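Local coordinates for protein flavin-dependent monooxygenase, oxygenase subunit HsaA (PDB 3AFF) that probably hydroxylates the phenolic ring of a secosteroid intermediate of cholesterol breakdown, using reduced flavin and molecular oxygen, at residues A[139-144]-A[190-195]. Sequence-based numbering, arbitrary orientation.
Sequences WNWSSG and TGSNTL
Ser143 and Ser192 meet hydroxyl to hydroxyl, with OG to OG at 2.7 Å in a hydrogen bond whose donor is not settled. Both side chains have OG anti to their own carbonyl carbon (chi1 -59° in Ser143, -54° in Ser192), which turns the two hydroxyls toward each other. Ser143 OG is also bonded to Trp84 NE1. The indole of Trp141 passes obliquely by Ser192, with CE3 3.9 Å from Ser192 CB. This ring stacks on His368, and its NE1 bonds to Ala346 O of the second subunit. On the sheet face that carries Trp139 and Ser142, Leu195 lays its branched end against Ser142, CD1 lying 3.6 Å from Ser142 OG. That hydroxyl bonds to Ser118 O. The Trp139 ring turns an edge to Leu195 O, while its NE1 bonds to Gly154 O.

Trp139 and Leu195 form an antiparallel hydrogen-bonded pair, with Leu195 N to Trp139 O at 2.7 Å. The chains stay close, and Ser142 N gives a hydrogen bond to Asn193 O at 3.0 Å. One water links the two segments: it accepts from Trp141 N at 2.9 Å, donates to Ser192 O and bonds to Thr194 OG1. Farther along, Gly144 N reaches Thr190 O in a nearly straight bond of 2.9 Å. Trp141, Ser142 and Ser143 probably bind FMN, so the arrangement is consistent with one wall of the flavin site, at the end of an antiparallel strand pair in the beta domain of an acyl-CoA dehydrogenase-like fold.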
ATOM      1  N   TRP A 139      32.061 -37.581  15.752  1.00 20.20           N
ATOM      2  CA  TRP A 139      30.835 -37.074  15.111  1.00 20.78           C
ATOM      3  C   TRP A 139      29.647 -37.208  16.042  1.00 21.22           C
ATOM      4  O   TRP A 139      29.323 -38.315  16.444  1.00 22.52           O
ATOM      5  CB  TRP A 139      30.539 -37.950  13.894  1.00 18.51           C
ATOM      6  CG  TRP A 139      31.276 -37.593  12.634  1.00 18.03           C
ATOM      7  CD1 TRP A 139      30.851 -36.747  11.673  1.00 15.31           C
ATOM      8  CD2 TRP A 139      32.516 -38.126  12.176  1.00 16.89           C
ATOM      9  NE1 TRP A 139      31.759 -36.665  10.640  1.00 16.71           N
ATOM     10  CE2 TRP A 139      32.789 -37.528  10.927  1.00 16.87           C
ATOM     11  CE3 TRP A 139      33.447 -39.037  12.712  1.00 19.82           C
ATOM     12  CZ2 TRP A 139      33.920 -37.829  10.194  1.00 15.20           C
ATOM     13  CZ3 TRP A 139      34.575 -39.312  11.986  1.00 17.02           C
ATOM     14  CH2 TRP A 139      34.810 -38.724  10.744  1.00 14.83           C
ATOM     15  N   ASN A 140      28.971 -36.103  16.345  1.00 21.94           N
ATOM     16  CA  ASN A 140      27.867 -36.113  17.286  1.00 22.70           C
ATOM     17  C   ASN A 140      26.495 -36.241  16.622  1.00 22.00           C
ATOM     18  O   ASN A 140      26.384 -36.282  15.403  1.00 20.36           O
ATOM     19  CB  ASN A 140      27.908 -34.820  18.156  1.00 24.84           C
ATOM     20  CG  ASN A 140      27.615 -33.558  17.347  1.00 27.25           C
ATOM     21  OD1 ASN A 140      27.168 -33.621  16.186  1.00 29.79           O
ATOM     22  ND2 ASN A 140      27.825 -32.407  17.966  1.00 28.43           N
ATOM     23  N   TRP A 141      25.456 -36.312  17.449  1.00 21.85           N
ATOM     24  CA  TRP A 141      24.078 -36.282  16.945  1.00 21.99           C
ATOM     25  C   TRP A 141      23.759 -37.433  16.009  1.00 21.61           C
ATOM     26  O   TRP A 141      23.049 -37.233  15.002  1.00 20.04           O
ATOM     27  CB  TRP A 141      23.818 -34.981  16.191  1.00 22.68           C
ATOM     28  CG  TRP A 141      23.050 -33.925  16.942  1.00 22.12           C
ATOM     29  CD1 TRP A 141      23.572 -32.823  17.582  1.00 23.29           C
ATOM     30  CD2 TRP A 141      21.614 -33.821  17.056  1.00 24.52           C
ATOM     31  NE1 TRP A 141      22.549 -32.076  18.130  1.00 26.97           N
ATOM     32  CE2 TRP A 141      21.340 -32.658  17.817  1.00 25.97           C
ATOM     33  CE3 TRP A 141      20.534 -34.621  16.611  1.00 25.55           C
ATOM     34  CZ2 TRP A 141      20.033 -32.263  18.133  1.00 26.91           C
ATOM     35  CZ3 TRP A 141      19.225 -34.257  16.950  1.00 24.68           C
ATOM     36  CH2 TRP A 141      18.979 -33.071  17.696  1.00 24.88           C
ATOM     37  N   SER A 142      24.240 -38.632  16.317  1.00 21.61           N
ATOM     38  CA  SER A 142      23.931 -39.765  15.435  1.00 21.63           C
ATOM     39  C   SER A 142      22.675 -40.442  15.937  1.00 21.20           C
ATOM     40  O   SER A 142      22.741 -41.367  16.698  1.00 21.67           O
ATOM     41  CB  SER A 142      25.127 -40.700  15.251  1.00 22.05           C
ATOM     42  OG  SER A 142      24.778 -41.770  14.362  1.00 19.49           O
ATOM     43  N   SER A 143      21.508 -39.952  15.492  1.00 21.45           N
ATOM     44  CA  SER A 143      20.217 -40.466  15.948  1.00 19.69           C
ATOM     45  C   SER A 143      20.027 -41.985  15.702  1.00 20.76           C
ATOM     46  O   SER A 143      20.312 -42.512  14.577  1.00 19.61           O
ATOM     47  CB  SER A 143      19.072 -39.646  15.322  1.00 19.04           C
ATOM     48  OG  SER A 143      19.188 -38.255  15.677  1.00 19.42           O
ATOM     49  N   GLY A 144      19.577 -42.697  16.759  1.00 20.38           N
ATOM     50  CA  GLY A 144      19.401 -44.174  16.647  1.00 19.26           C
ATOM     51  C   GLY A 144      20.667 -45.029  16.412  1.00 20.57           C
ATOM     52  O   GLY A 144      20.553 -46.186  15.985  1.00 19.46           O
ATOM     53  N   THR A 190      15.924 -40.195  21.363  1.00 24.38           N
ATOM     54  CA  THR A 190      16.493 -40.468  20.041  1.00 22.76           C
ATOM     55  C   THR A 190      17.935 -41.075  20.188  1.00 23.40           C
ATOM     56  O   THR A 190      18.500 -41.630  19.212  1.00 23.91           O
ATOM     57  CB  THR A 190      16.529 -39.213  19.157  1.00 21.48           C
ATOM     58  OG1 THR A 190      17.423 -38.271  19.736  1.00 21.68           O
ATOM     59  CG2 THR A 190      15.116 -38.529  18.956  1.00 19.41           C
ATOM     60  N   GLY A 191      18.539 -40.944  21.372  1.00 21.62           N
ATOM     61  CA  GLY A 191      19.876 -41.523  21.610  1.00 21.71           C
ATOM     62  C   GLY A 191      20.877 -41.050  20.552  1.00 22.52           C
ATOM     63  O   GLY A 191      21.638 -41.834  19.989  1.00 23.15           O
ATOM     64  N   SER A 192      20.858 -39.754  20.283  1.00 21.95           N
ATOM     65  CA  SER A 192      21.682 -39.145  19.239  1.00 21.27           C
ATOM     66  C   SER A 192      23.128 -38.998  19.750  1.00 21.15           C
ATOM     67  O   SER A 192      23.630 -37.881  19.926  1.00 21.60           O
ATOM     68  CB  SER A 192      21.063 -37.827  18.742  1.00 19.48           C
ATOM     69  OG  SER A 192      19.693 -38.026  18.311  1.00 19.02           O
ATOM     70  N   ASN A 193      23.772 -40.153  19.982  1.00 20.99           N
ATOM     71  CA  ASN A 193      25.102 -40.218  20.603  1.00 22.25           C
ATOM     72  C   ASN A 193      26.291 -39.942  19.652  1.00 21.84           C
ATOM     73  O   ASN A 193      26.107 -39.659  18.462  1.00 21.92           O
ATOM     74  CB  ASN A 193      25.261 -41.511  21.436  1.00 22.70           C
ATOM     75  CG  ASN A 193      24.410 -41.493  22.702  1.00 23.77           C
ATOM     76  OD1 ASN A 193      23.613 -42.393  22.941  1.00 28.52           O
ATOM     77  ND2 ASN A 193      24.559 -40.456  23.493  1.00 20.51           N
ATOM     78  N   THR A 194      27.510 -39.958  20.194  1.00 22.48           N
ATOM     79  CA  THR A 194      28.696 -39.555  19.457  1.00 22.41           C
ATOM     80  C   THR A 194      29.591 -40.694  18.962  1.00 24.08           C
ATOM     81  O   THR A 194      29.814 -41.681  19.680  1.00 24.13           O
ATOM     82  CB  THR A 194      29.470 -38.585  20.316  1.00 23.27           C
ATOM     83  OG1 THR A 194      28.766 -37.338  20.227  1.00 23.24           O
ATOM     84  CG2 THR A 194      30.866 -38.395  19.795  1.00 20.22           C
ATOM     85  N   LEU A 195      30.120 -40.567  17.740  1.00 23.30           N
ATOM     86  CA  LEU A 195      30.822 -41.715  17.100  1.00 22.48           C
ATOM     87  C   LEU A 195      32.278 -41.323  16.990  1.00 21.91           C
ATOM     88  O   LEU A 195      32.622 -40.337  16.325  1.00 20.42           O
ATOM     89  CB  LEU A 195      30.261 -42.026  15.697  1.00 21.81           C
ATOM     90  CG  LEU A 195      28.742 -42.017  15.473  1.00 22.65           C
ATOM     91  CD1 LEU A 195      28.359 -41.958  13.975  1.00 21.31           C
ATOM     92  CD2 LEU A 195      28.112 -43.217  16.193  1.00 22.38           C
TER
HETATM   93  O   HOH W   1      26.099 -36.531  20.249  1.00 18.73           O